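Local coordinates for ABC transporter periplasmic peptide-binding protein (Pseudoalteromonas, PDB 4QFP) that probably captures dipeptides in the periplasm and hands them to a membrane-bound ABC transporter for uptake into the cell, at residues Ser375-Pro380 against Glu423-Ser428; Arg508-Ser513 against Gly525-Ala530; Ala312-Ile317 against Asn350-Asp355; Asn114-Ile119 against Leu186-Ala191. All blocks are in the same frame, centred on the assembly; numbering follows the deposited sequence. Where two conformers were deposited one is given.

Following the chain from its N terminus, contact 4 (114-119 with 186-191) comes first and joins the starts of two helices across a loop that includes strands 152-159 and 162-167. Contact 3 (312-317 with 350-355) then closes a shorter excursion, setting the end of helix 307-314 against the start of helix 356-366. Contact 1 (375-380 with 423-428) brings strand 372-377 beside the beginning of strand 428-434, and contact 2 (508-513 with 525-530) ties the long strand 500-513 to the C-terminal loop. The four loops follow in series; none nests or crosses. Contacts 1 and 3 lie close together, while contacts 3 and 4 have centres 52 Å apart, on opposite sides of the chain's centre.

Contact 1 (Ser375-Pro380 against Glu423-Ser428); sequences SIWAMP and EHRHDS
His426 sits over one face of the Trp377 indole: its CB lies 3.4 Å from the centroid of the five-membered ring, almost straight above it, a CH-pi contact. The imidazole itself turns an edge to the same indole, the planes at 64°, in an edge-to-face pair, while its NE2 is bonded to the carbonyl of Pro459. In the plane of the indole, at its edge, lies the hydroxyl of Ser375, and Arg425 CB approaches CZ2 of Trp377 obliquely at 3.8 Å. With CG anti to the carbonyl carbon (chi1 -72°), the Trp377 ring is swung onto the 423-428 loop. An alanine at this position would strip CB of His426 of its aromatic cover and is likely to open a gap beside the loop.

Around the ring one backbone bond and three bonds using side chains join the end of strand 372-377 to the loop. Trp377 N gives a nearly straight bond (170°) to Ser428 O at 2.9 Å, and Ser428 OG donates to a lone pair of Ser375 O at 2.9 Å. Ser375 and Asp427 pair reciprocally: Ser375 N reaches Asp427 OD2 at 2.8 Å, and Asp427 N reaches Ser375 OG at 3.2 Å. Since Asp427 OD1 also makes a salt bridge to Arg301, the carboxylate is held at both oxygens, which probably favours its charged form where strand 428-434 begins.

Contact 2 (Arg508-Ser513 against Gly525-Ala530); sequences RFQASS and GAISLA
Strand 500-513 belongs to the large mixed sheet of this family 5 solute-binding protein, and here Arg508 reaches from it to the C-terminal loop that carries Gly525. The side chain of Ala526 lies about 6 Å from a bound valine, and that of Arg508 about 9 Å from a bound threonine, which puts the contact near the ligand, probably at the margin of its pocket. The arginine leaves the strand with CG opposite the backbone N (chi1 -169°) and stays extended to NE, which carries its guanidinium across to the loop. There it grips one carbonyl end-on with two nitrogens: NH2 donates to Gly525 O at 2.8 Å, in the carbonyl plane, and NH1 donates to the same oxygen at 3.0 Å from a tilted position. NH1 also bonds to the carbonyl of Gly522, so the guanidinium holds two carbonyls of the same loop.

Gly525 has a positive phi (84°), and a side chain there would be jammed against the preceding carbonyl oxygen. Beyond it the loop is pinned from outside, Ala526 N to Asp181 and Ile527 N to Asp54. Ile527 slants across toward the strand, where the end of Gln510 also approaches it. Further on, Ser528 OG accepts from Ala530 N at 3.1 Å, an ST turn. Ile527 brings its CD1 methyl to 3.6 Å from Arg508 NH2, oblique to the guanidinium.

Contact 3 (Ala312-Ile317 against Asn350-Asp355); sequences ALVHAI and NMPIFD
In His315, CG is anti to the carbonyl carbon (chi1 -79°), which swings the imidazole toward the 350-355 loop and brings ND1 to Ile353 O; in Phe354, CG lies opposite the backbone N (chi1 167°), placing its ring beside the carbonyls of Ala316 and Ile317. The bond from His315 ND1 to Ile353 O, 2.7 Å long and almost dead straight at 178°, lies in the plane of the imidazole and of the carbonyl. Pro352 covers one face of the same ring, its CB 4.0 Å from the centroid, and also abuts Val314, where CG of the proline and CG2 of the valine meet tightly at 3.4 Å. Two residues past Ile353, Asp355 N donates to His315 O at 2.7 Å. The Phe354 ring presents CD1 to Ile317 O at 3.2 Å, with Ala316 O at its edge.

The type I turn of Val314-Ile317 is thus gripped just where Asp355 sits at the N-cap of helix 356-366, its OD1 making a weak bond to Leu358 N; His315 and Ala316 also pack against that helix. Because ND1 is the donor, it must carry a proton; both ring face and ring edge are engaged, so the imidazole is probably fixed in its rotation.

Contact 4 (Asn114-Ile119 against Leu186-Ala191); sequences NADDVI and LSKEYA
Asp117 OD1 is gripped from several sides. Lys188 N donates to its anti lone pair at 2.8 Å (160°), a water donates a short bond to it, and Arg111 adds a salt bridge from outside. That water also bonds to Ser187 OG at 2.8 Å and accepts from Glu189 N at 3.0 Å, so it joins the carboxylate to the first turn of helix 188-195. The other oxygen is engaged too: Asp117 OD2 accepts from Asn114 N at 2.9 Å, one half of a capping box whose return bond, Asp117 N to Asn114 OD1, is weak. One carboxylate therefore serves the starts of two helices, and the N-H groups at those helix ends, together with Arg111, probably stabilise its negative charge. An asparagine in its place would keep the shape but lose the charge, and is likely to leave Arg111 without its charged mate and set an NH2 against one of the donors, Lys188 N or Asn114 N. Ser187 caps the second helix, its OG accepting from Tyr190 N at 3.2 Å.

Lys188 stretches out fully extended over the first helix, CD running 3.9 Å from Asp116 CB. Its NZ gives a bond of 2.8 Å to a second water; Asp116 itself is salt-bridged to Arg157. Helix 115-123 is backed by the antiparallel sheet, Ala115 resting on Val163 of strand 162-167 and Ile119 on Ile155 of strand 152-159, while helix 188-195 packs on helix 115-123 through Lys188 and Ala191, both on Phe120.

Contact 1 (Ser375-Pro380 against Glu423-Ser428)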
loop_
_atom_site.group_PDB
_atom_site.type_symbol
_atom_site.label_atom_id
_atom_site.label_comp_id
_atom_site.label_asym_id
_atom_site.label_seq_id
_atom_site.Cartn_x
_atom_site.Cartn_y
_atom_site.Cartn_z
ATOM N N SER A 375 22.608 -11.588 0.412
ATOM C CA SER A 375 22.235 -10.200 0.626
ATOM C C SER A 375 20.891 -10.104 1.348
ATOM O O SER A 375 19.998 -10.940 1.166
ATOM C CB SER A 375 22.176 -9.457 -0.709
ATOM O OG SER A 375 21.197 -10.034 -1.561
ATOM N N ILE A 376 20.755 -9.090 2.191
ATOM C CA ILE A 376 19.458 -8.735 2.735
ATOM C C ILE A 376 19.217 -7.304 2.331
ATOM O O ILE A 376 19.977 -6.412 2.716
ATOM C CB ILE A 376 19.429 -8.831 4.260
ATOM C CG1 ILE A 376 19.627 -10.283 4.712
ATOM C CG2 ILE A 376 18.120 -8.294 4.794
ATOM C CD1 ILE A 376 19.467 -10.483 6.215
ATOM N N TRP A 377 18.186 -7.091 1.523
ATOM C CA TRP A 377 17.826 -5.754 1.096
ATOM C C TRP A 377 16.979 -5.064 2.160
ATOM O O TRP A 377 15.990 -5.615 2.650
ATOM C CB TRP A 377 17.099 -5.788 -0.252
ATOM C CG TRP A 377 18.011 -6.107 -1.416
ATOM C CD1 TRP A 377 18.977 -7.077 -1.466
ATOM C CD2 TRP A 377 18.040 -5.448 -2.687
ATOM N NE1 TRP A 377 19.599 -7.061 -2.689
ATOM C CE2 TRP A 377 19.043 -6.069 -3.457
ATOM C CE3 TRP A 377 17.319 -4.387 -3.246
ATOM C CZ2 TRP A 377 19.341 -5.665 -4.754
ATOM C CZ3 TRP A 377 17.617 -3.989 -4.542
ATOM C CH2 TRP A 377 18.619 -4.625 -5.278
ATOM N N ALA A 378 17.376 -3.844 2.505
ATOM C CA ALA A 378 16.757 -3.116 3.596
ATOM C C ALA A 378 16.241 -1.774 3.126
ATOM O O ALA A 378 16.962 -1.013 2.477
ATOM C CB ALA A 378 17.760 -2.929 4.734
ATOM N N MET A 379 14.989 -1.487 3.469
ATOM C CA MET A 379 14.370 -0.214 3.157
ATOM C C MET A 379 15.090 0.924 3.860
ATOM O O MET A 379 15.480 0.813 5.031
ATOM C CB MET A 379 12.903 -0.244 3.584
ATOM C CG MET A 379 12.227 -1.557 3.268
ATOM S SD MET A 379 10.547 -1.601 3.867
ATOM C CE MET A 379 10.818 -2.060 5.577
ATOM N N PRO A 380 15.252 2.039 3.151
ATOM C CA PRO A 380 15.973 3.214 3.635
ATOM C C PRO A 380 15.099 4.177 4.453
ATOM O O PRO A 380 15.608 5.181 4.947
ATOM C CB PRO A 380 16.423 3.876 2.333
ATOM C CG PRO A 380 15.301 3.557 1.369
ATOM C CD PRO A 380 14.769 2.205 1.767
ATOM N N GLU A 423 12.648 -6.159 -9.935
ATOM C CA GLU A 423 13.465 -6.873 -10.904
ATOM C C GLU A 423 14.079 -8.106 -10.250
ATOM O O GLU A 423 14.986 -8.740 -10.801
ATOM C CB GLU A 423 14.559 -5.946 -11.415
ATOM C CG GLU A 423 14.000 -4.646 -11.967
ATOM C CD GLU A 423 15.046 -3.555 -12.117
ATOM O OE1 GLU A 423 16.214 -3.799 -11.756
ATOM O OE2 GLU A 423 14.698 -2.449 -12.594
ATOM N N HIS A 424 13.569 -8.429 -9.064
ATOM C CA HIS A 424 14.099 -9.516 -8.257
ATOM C C HIS A 424 15.611 -9.626 -8.433
ATOM O O HIS A 424 16.111 -10.577 -9.035
ATOM C CB HIS A 424 13.403 -10.830 -8.610
ATOM C CG HIS A 424 11.908 -10.738 -8.611
ATOM N ND1 HIS A 424 11.208 -10.014 -9.552
ATOM C CD2 HIS A 424 10.980 -11.278 -7.785
ATOM C CE1 HIS A 424 9.914 -10.112 -9.307
ATOM N NE2 HIS A 424 9.748 -10.875 -8.241
ATOM N N ARG A 425 16.329 -8.628 -7.924
ATOM C CA ARG A 425 17.793 -8.633 -7.939
ATOM C C ARG A 425 18.323 -9.148 -6.602
ATOM O O ARG A 425 19.511 -9.441 -6.466
ATOM C CB ARG A 425 18.345 -7.220 -8.131
ATOM C CG ARG A 425 17.976 -6.495 -9.419
ATOM C CD ARG A 425 18.686 -5.149 -9.417
ATOM N NE ARG A 425 18.341 -4.297 -10.551
ATOM C CZ ARG A 425 19.214 -3.883 -11.465
ATOM N NH1 ARG A 425 20.487 -4.248 -11.382
ATOM N NH2 ARG A 425 18.815 -3.095 -12.459
ATOM N N HIS A 426 17.423 -9.232 -5.623
ATOM C CA HIS A 426 17.761 -9.513 -4.232
ATOM C C HIS A 426 17.832 -11.009 -3.921
ATOM O O HIS A 426 17.181 -11.808 -4.581
ATOM C CB HIS A 426 16.713 -8.866 -3.325
ATOM C CG HIS A 426 15.317 -9.355 -3.570
ATOM N ND1 HIS A 426 14.620 -9.068 -4.725
ATOM C CD2 HIS A 426 14.486 -10.106 -2.807
ATOM C CE1 HIS A 426 13.422 -9.625 -4.665
ATOM N NE2 HIS A 426 13.315 -10.263 -3.511
ATOM N N ASP A 427 18.628 -11.373 -2.913
ATOM C CA ASP A 427 18.588 -12.721 -2.336
ATOM C C ASP A 427 17.408 -12.803 -1.388
ATOM O O ASP A 427 16.697 -13.811 -1.319
ATOM C CB ASP A 427 19.845 -13.017 -1.518
ATOM C CG ASP A 427 21.052 -13.329 -2.373
ATOM O OD1 ASP A 427 20.880 -13.702 -3.551
ATOM O OD2 ASP A 427 22.180 -13.216 -1.852
ATOM N N SER A 428 17.222 -11.734 -0.624
ATOM C CA SER A 428 16.124 -11.640 0.327
ATOM C C SER A 428 15.905 -10.164 0.617
ATOM O O SER A 428 16.747 -9.336 0.283
ATOM C CB SER A 428 16.459 -12.395 1.615
ATOM O OG SER A 428 17.432 -11.694 2.370
#

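Contact 2 (Arg508-Ser513 against Gly525-Ala530)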
loop_
_atom_site.group_PDB
_atom_site.type_symbol
_atom_site.label_atom_id
_atom_site.label_comp_id
_atom_site.label_asym_id
_atom_site.label_seq_id
_atom_site.Cartn_x
_atom_site.Cartn_y
_atom_site.Cartn_z
ATOM N N ARG A 508 0.539 2.379 13.883
ATOM C CA ARG A 508 0.615 3.504 12.958
ATOM C C ARG A 508 0.784 4.797 13.746
ATOM O O ARG A 508 -0.089 5.170 14.526
ATOM C CB ARG A 508 -0.630 3.573 12.065
ATOM C CG ARG A 508 -0.518 4.560 10.892
ATOM C CD ARG A 508 -1.781 4.537 10.055
ATOM N NE ARG A 508 -1.564 5.085 8.722
ATOM C CZ ARG A 508 -2.425 4.952 7.717
ATOM N NH1 ARG A 508 -3.575 4.308 7.897
ATOM N NH2 ARG A 508 -2.141 5.464 6.535
ATOM N N PHE A 509 1.913 5.467 13.551
ATOM C CA PHE A 509 2.209 6.684 14.294
ATOM C C PHE A 509 2.332 7.883 13.373
ATOM O O PHE A 509 2.779 7.771 12.236
ATOM C CB PHE A 509 3.527 6.557 15.063
ATOM C CG PHE A 509 3.457 5.663 16.259
ATOM C CD1 PHE A 509 2.730 6.033 17.377
ATOM C CD2 PHE A 509 4.148 4.461 16.277
ATOM C CE1 PHE A 509 2.677 5.214 18.483
ATOM C CE2 PHE A 509 4.105 3.638 17.373
ATOM C CZ PHE A 509 3.370 4.014 18.480
ATOM N N GLN A 510 1.952 9.042 13.883
ATOM C CA GLN A 510 2.183 10.279 13.166
ATOM C C GLN A 510 2.353 11.381 14.184
ATOM O O GLN A 510 1.668 11.396 15.213
ATOM C CB GLN A 510 1.006 10.587 12.247
ATOM C CG GLN A 510 1.148 11.877 11.481
ATOM C CD GLN A 510 0.025 12.082 10.493
ATOM O OE1 GLN A 510 -1.016 12.633 10.831
ATOM N NE2 GLN A 510 0.231 11.640 9.263
ATOM N N ALA A 511 3.268 12.301 13.908
ATOM C CA ALA A 511 3.501 13.416 14.807
ATOM C C ALA A 511 3.084 14.710 14.127
ATOM O O ALA A 511 3.250 14.874 12.916
ATOM C CB ALA A 511 4.967 13.461 15.224
ATOM N N SER A 512 2.538 15.638 14.900
ATOM C CA SER A 512 2.046 16.875 14.320
ATOM C C SER A 512 2.027 17.975 15.361
ATOM O O SER A 512 1.972 17.703 16.557
ATOM C CB SER A 512 0.639 16.669 13.775
ATOM O OG SER A 512 -0.262 16.363 14.825
ATOM N N SER A 513 2.098 19.218 14.901
ATOM C CA SER A 513 1.945 20.363 15.784
ATOM C C SER A 513 0.566 20.315 16.443
ATOM O O SER A 513 -0.421 19.997 15.794
ATOM C CB SER A 513 2.121 21.655 14.985
ATOM O OG SER A 513 1.181 22.630 15.386
ATOM N N GLY A 525 -5.517 1.777 4.806
ATOM C CA GLY A 525 -5.606 2.804 3.781
ATOM C C GLY A 525 -4.699 3.999 4.002
ATOM O O GLY A 525 -3.921 4.027 4.951
ATOM N N ALA A 526 -4.811 4.998 3.129
ATOM C CA ALA A 526 -3.878 6.132 3.096
ATOM C C ALA A 526 -4.247 7.269 4.044
ATOM O O ALA A 526 -5.394 7.375 4.473
ATOM C CB ALA A 526 -3.771 6.676 1.665
ATOM N N ILE A 527 -3.262 8.116 4.347
ATOM C CA ILE A 527 -3.477 9.380 5.045
ATOM C C ILE A 527 -4.395 10.281 4.244
ATOM O O ILE A 527 -4.256 10.405 3.030
ATOM C CB ILE A 527 -2.138 10.159 5.215
ATOM C CG1 ILE A 527 -1.122 9.338 6.006
ATOM C CG2 ILE A 527 -2.375 11.511 5.868
ATOM C CD1 ILE A 527 -1.636 8.915 7.372
ATOM N N SER A 528 -5.330 10.932 4.915
ATOM C CA SER A 528 -6.120 11.951 4.247
ATOM C C SER A 528 -6.000 13.269 4.983
ATOM O O SER A 528 -6.090 13.311 6.211
ATOM C CB SER A 528 -7.595 11.558 4.159
ATOM O OG SER A 528 -8.348 12.666 3.697
ATOM N N LEU A 529 -5.803 14.342 4.231
ATOM C CA LEU A 529 -5.789 15.675 4.810
ATOM C C LEU A 529 -7.032 16.446 4.362
ATOM O O LEU A 529 -7.090 17.668 4.479
ATOM C CB LEU A 529 -4.510 16.423 4.423
ATOM C CG LEU A 529 -3.193 15.667 4.663
ATOM C CD1 LEU A 529 -1.977 16.524 4.317
ATOM C CD2 LEU A 529 -3.106 15.161 6.091
ATOM N N ALA A 530 -8.030 15.723 3.863
ATOM C CA ALA A 530 -9.271 16.350 3.414
ATOM C C ALA A 530 -9.925 17.202 4.500
ATOM O O ALA A 530 -10.543 18.222 4.203
ATOM C CB ALA A 530 -10.254 15.309 2.899
#

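Contact 3 (Ala312-Ile317 against Asn350-Asp355)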
loop_
_atom_site.group_PDB
_atom_site.type_symbol
_atom_site.label_atom_id
_atom_site.label_comp_id
_atom_site.label_asym_id
_atom_site.label_seq_id
_atom_site.Cartn_x
_atom_site.Cartn_y
_atom_site.Cartn_z
ATOM N N ALA A 312 15.969 -23.264 7.797
ATOM C CA ALA A 312 17.159 -23.114 8.615
ATOM C C ALA A 312 17.392 -21.667 9.004
ATOM O O ALA A 312 17.685 -21.380 10.161
ATOM C CB ALA A 312 18.377 -23.665 7.893
ATOM N N LEU A 313 17.264 -20.758 8.040
ATOM C CA LEU A 313 17.652 -19.354 8.244
ATOM C C LEU A 313 16.724 -18.576 9.178
ATOM O O LEU A 313 17.167 -17.682 9.901
ATOM C CB LEU A 313 17.751 -18.616 6.904
ATOM C CG LEU A 313 18.862 -19.032 5.930
ATOM C CD1 LEU A 313 18.675 -18.368 4.573
ATOM C CD2 LEU A 313 20.233 -18.722 6.483
ATOM N N VAL A 314 15.434 -18.891 9.146
ATOM C CA VAL A 314 14.489 -18.225 10.040
ATOM C C VAL A 314 14.726 -18.573 11.522
ATOM O O VAL A 314 14.441 -17.761 12.406
ATOM C CB VAL A 314 13.019 -18.508 9.642
ATOM C CG1 VAL A 314 12.782 -18.138 8.181
ATOM C CG2 VAL A 314 12.665 -19.964 9.884
ATOM N N HIS A 315 15.260 -19.765 11.787
ATOM C CA HIS A 315 15.510 -20.227 13.158
ATOM C C HIS A 315 16.668 -19.501 13.820
ATOM O O HIS A 315 16.825 -19.558 15.037
ATOM C CB HIS A 315 15.802 -21.732 13.187
ATOM C CG HIS A 315 14.578 -22.592 13.104
ATOM N ND1 HIS A 315 13.577 -22.559 14.054
ATOM C CD2 HIS A 315 14.198 -23.519 12.194
ATOM C CE1 HIS A 315 12.630 -23.419 13.725
ATOM N NE2 HIS A 315 12.981 -24.011 12.597
ATOM N N ALA A 316 17.491 -18.835 13.019
ATOM C CA ALA A 316 18.701 -18.183 13.524
ATOM C C ALA A 316 18.492 -16.716 13.888
ATOM O O ALA A 316 19.410 -16.059 14.384
ATOM C CB ALA A 316 19.832 -18.310 12.503
ATOM N N ILE A 317 17.292 -16.207 13.631
ATOM C CA ILE A 317 16.984 -14.797 13.864
ATOM C C ILE A 317 16.408 -14.582 15.258
ATOM O O ILE A 317 15.387 -15.174 15.613
ATOM C CB ILE A 317 15.965 -14.261 12.833
ATOM C CG1 ILE A 317 16.449 -14.529 11.405
ATOM C CG2 ILE A 317 15.703 -12.763 13.058
ATOM C CD1 ILE A 317 17.769 -13.879 11.086
ATOM N N ASN A 350 3.218 -23.806 13.771
ATOM C CA ASN A 350 4.577 -24.069 13.296
ATOM C C ASN A 350 5.481 -22.870 13.107
ATOM O O ASN A 350 6.517 -22.980 12.463
ATOM C CB ASN A 350 4.552 -24.885 12.007
ATOM C CG ASN A 350 4.054 -26.288 12.231
ATOM O OD1 ASN A 350 4.158 -26.826 13.340
ATOM N ND2 ASN A 350 3.505 -26.895 11.184
ATOM N N MET A 351 5.104 -21.723 13.658
ATOM C CA MET A 351 6.005 -20.585 13.636
ATOM C C MET A 351 7.335 -21.070 14.180
ATOM O O MET A 351 7.377 -21.699 15.235
ATOM C CB MET A 351 5.464 -19.443 14.500
ATOM C CG MET A 351 4.265 -18.730 13.905
ATOM S SD MET A 351 4.708 -17.748 12.459
ATOM C CE MET A 351 5.655 -16.438 13.219
ATOM N N PRO A 352 8.428 -20.801 13.448
ATOM C CA PRO A 352 9.788 -21.194 13.839
ATOM C C PRO A 352 10.171 -20.616 15.195
ATOM O O PRO A 352 9.868 -19.453 15.453
ATOM C CB PRO A 352 10.662 -20.547 12.762
ATOM C CG PRO A 352 9.760 -20.312 11.612
ATOM C CD PRO A 352 8.402 -20.070 12.172
ATOM N N ILE A 353 10.816 -21.405 16.049
ATOM C CA ILE A 353 11.353 -20.864 17.297
ATOM C C ILE A 353 12.788 -20.425 17.068
ATOM O O ILE A 353 13.507 -21.023 16.274
ATOM C CB ILE A 353 11.310 -21.883 18.463
ATOM C CG1 ILE A 353 11.964 -21.290 19.717
ATOM C CG2 ILE A 353 12.037 -23.171 18.089
ATOM C CD1 ILE A 353 11.381 -19.943 20.167
ATOM N N PHE A 354 13.202 -19.371 17.753
ATOM C CA PHE A 354 14.588 -18.928 17.700
ATOM C C PHE A 354 15.511 -19.964 18.344
ATOM O O PHE A 354 15.433 -20.205 19.547
ATOM C CB PHE A 354 14.725 -17.578 18.407
ATOM C CG PHE A 354 16.137 -17.179 18.668
ATOM C CD1 PHE A 354 17.048 -17.088 17.627
ATOM C CD2 PHE A 354 16.558 -16.889 19.948
ATOM C CE1 PHE A 354 18.355 -16.720 17.860
ATOM C CE2 PHE A 354 17.872 -16.522 20.188
ATOM C CZ PHE A 354 18.768 -16.437 19.144
ATOM N N ASP A 355 16.382 -20.576 17.541
ATOM C CA ASP A 355 17.235 -21.660 18.010
ATOM C C ASP A 355 18.412 -21.841 17.063
ATOM O O ASP A 355 18.314 -22.594 16.098
ATOM C CB ASP A 355 16.417 -22.948 18.057
ATOM C CG ASP A 355 17.158 -24.090 18.712
ATOM O OD1 ASP A 355 18.382 -23.977 18.919
ATOM O OD2 ASP A 355 16.512 -25.110 19.011
#

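Contact 4 (Asn114-Ile119 against Leu186-Ala191)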
loop_
_atom_site.group_PDB
_atom_site.type_symbol
_atom_site.label_atom_id
_atom_site.label_comp_id
_atom_site.label_asym_id
_atom_site.label_seq_id
_atom_site.Cartn_x
_atom_site.Cartn_y
_atom_site.Cartn_z
ATOM N N ASN A 114 -19.318 12.412 -14.890
ATOM C CA ASN A 114 -20.388 11.525 -15.333
ATOM C C ASN A 114 -19.879 10.125 -15.627
ATOM O O ASN A 114 -18.713 9.821 -15.390
ATOM C CB ASN A 114 -21.101 12.094 -16.564
ATOM C CG ASN A 114 -20.184 12.220 -17.756
ATOM O OD1 ASN A 114 -19.091 11.659 -17.772
ATOM N ND2 ASN A 114 -20.626 12.948 -18.768
ATOM N N ALA A 115 -20.762 9.287 -16.156
ATOM C CA ALA A 115 -20.471 7.886 -16.416
ATOM C C ALA A 115 -19.259 7.661 -17.323
ATOM O O ALA A 115 -18.551 6.659 -17.188
ATOM C CB ALA A 115 -21.696 7.210 -17.008
ATOM N N ASP A 116 -19.030 8.572 -18.260
ATOM C CA ASP A 116 -17.919 8.397 -19.193
ATOM C C ASP A 116 -16.578 8.510 -18.475
ATOM O O ASP A 116 -15.606 7.859 -18.844
ATOM C CB ASP A 116 -18.018 9.392 -20.348
ATOM C CG ASP A 116 -19.205 9.107 -21.252
ATOM O OD1 ASP A 116 -19.370 7.936 -21.654
ATOM O OD2 ASP A 116 -19.984 10.037 -21.541
ATOM N N ASP A 117 -16.530 9.328 -17.433
ATOM C CA ASP A 117 -15.317 9.422 -16.628
ATOM C C ASP A 117 -15.022 8.093 -15.927
ATOM O O ASP A 117 -13.868 7.640 -15.876
ATOM C CB ASP A 117 -15.452 10.548 -15.618
ATOM C CG ASP A 117 -15.609 11.901 -16.278
ATOM O OD1 ASP A 117 -14.717 12.296 -17.060
ATOM O OD2 ASP A 117 -16.633 12.576 -16.028
ATOM N N VAL A 118 -16.068 7.466 -15.392
ATOM C CA VAL A 118 -15.923 6.188 -14.702
ATOM C C VAL A 118 -15.524 5.080 -15.671
ATOM O O VAL A 118 -14.666 4.244 -15.371
ATOM C CB VAL A 118 -17.231 5.787 -14.021
ATOM C CG1 VAL A 118 -17.069 4.449 -13.311
ATOM C CG2 VAL A 118 -17.685 6.882 -13.062
ATOM N N ILE A 119 -16.150 5.077 -16.844
ATOM C CA ILE A 119 -15.892 4.046 -17.819
ATOM C C ILE A 119 -14.467 4.192 -18.343
ATOM O O ILE A 119 -13.740 3.208 -18.472
ATOM C CB ILE A 119 -16.900 4.107 -18.993
ATOM C CG1 ILE A 119 -18.264 3.557 -18.558
ATOM C CG2 ILE A 119 -16.384 3.300 -20.154
ATOM C CD1 ILE A 119 -19.351 3.773 -19.587
ATOM N N LEU A 186 -10.738 9.459 -12.671
ATOM C CA LEU A 186 -9.961 10.418 -13.451
ATOM C C LEU A 186 -10.861 11.141 -14.459
ATOM O O LEU A 186 -12.021 10.762 -14.654
ATOM C CB LEU A 186 -8.813 9.703 -14.170
ATOM C CG LEU A 186 -7.962 8.778 -13.281
ATOM C CD1 LEU A 186 -6.995 7.975 -14.118
ATOM C CD2 LEU A 186 -7.217 9.569 -12.235
ATOM N N SER A 187 -10.328 12.171 -15.109
ATOM C CA SER A 187 -11.135 13.002 -15.991
ATOM C C SER A 187 -10.980 12.576 -17.434
ATOM O O SER A 187 -9.889 12.662 -17.987
ATOM C CB SER A 187 -10.737 14.473 -15.853
ATOM O OG SER A 187 -11.411 15.264 -16.812
ATOM N N LYS A 188 -12.067 12.120 -18.051
ATOM C CA LYS A 188 -12.012 11.751 -19.462
ATOM C C LYS A 188 -11.828 12.981 -20.336
ATOM O O LYS A 188 -11.086 12.938 -21.314
ATOM C CB LYS A 188 -13.254 10.964 -19.903
ATOM C CG LYS A 188 -13.221 10.577 -21.391
ATOM C CD LYS A 188 -14.454 9.808 -21.839
ATOM C CE LYS A 188 -14.296 9.329 -23.279
ATOM N NZ LYS A 188 -15.506 8.628 -23.810
ATOM N N GLU A 189 -12.492 14.081 -19.990
ATOM C CA GLU A 189 -12.399 15.292 -20.806
ATOM C C GLU A 189 -10.952 15.755 -20.907
ATOM O O GLU A 189 -10.480 16.117 -21.983
ATOM C CB GLU A 189 -13.276 16.427 -20.261
ATOM C CG GLU A 189 -13.055 17.746 -21.006
ATOM C CD GLU A 189 -14.059 18.852 -20.672
ATOM O OE1 GLU A 189 -14.728 18.789 -19.624
ATOM O OE2 GLU A 189 -14.175 19.799 -21.480
ATOM N N TYR A 190 -10.259 15.748 -19.772
ATOM C CA TYR A 190 -8.835 16.067 -19.715
ATOM C C TYR A 190 -8.008 15.107 -20.560
ATOM O O TYR A 190 -7.156 15.523 -21.353
ATOM C CB TYR A 190 -8.345 16.005 -18.264
ATOM C CG TYR A 190 -6.892 16.374 -18.076
ATOM C CD1 TYR A 190 -6.311 17.395 -18.817
ATOM C CD2 TYR A 190 -6.112 15.728 -17.137
ATOM C CE1 TYR A 190 -4.985 17.743 -18.639
ATOM C CE2 TYR A 190 -4.783 16.072 -16.946
ATOM C CZ TYR A 190 -4.228 17.081 -17.705
ATOM O OH TYR A 190 -2.905 17.424 -17.531
ATOM N N ALA A 191 -8.240 13.816 -20.367
ATOM C CA ALA A 191 -7.527 12.807 -21.143
ATOM C C ALA A 191 -7.662 13.059 -22.646
ATOM O O ALA A 191 -6.666 13.049 -23.377
ATOM C CB ALA A 191 -8.049 11.429 -20.799
HETATM O O HOH W 1 -15.321 6.477 -21.962
HETATM O O HOH W 2 -14.077 14.639 -17.500
#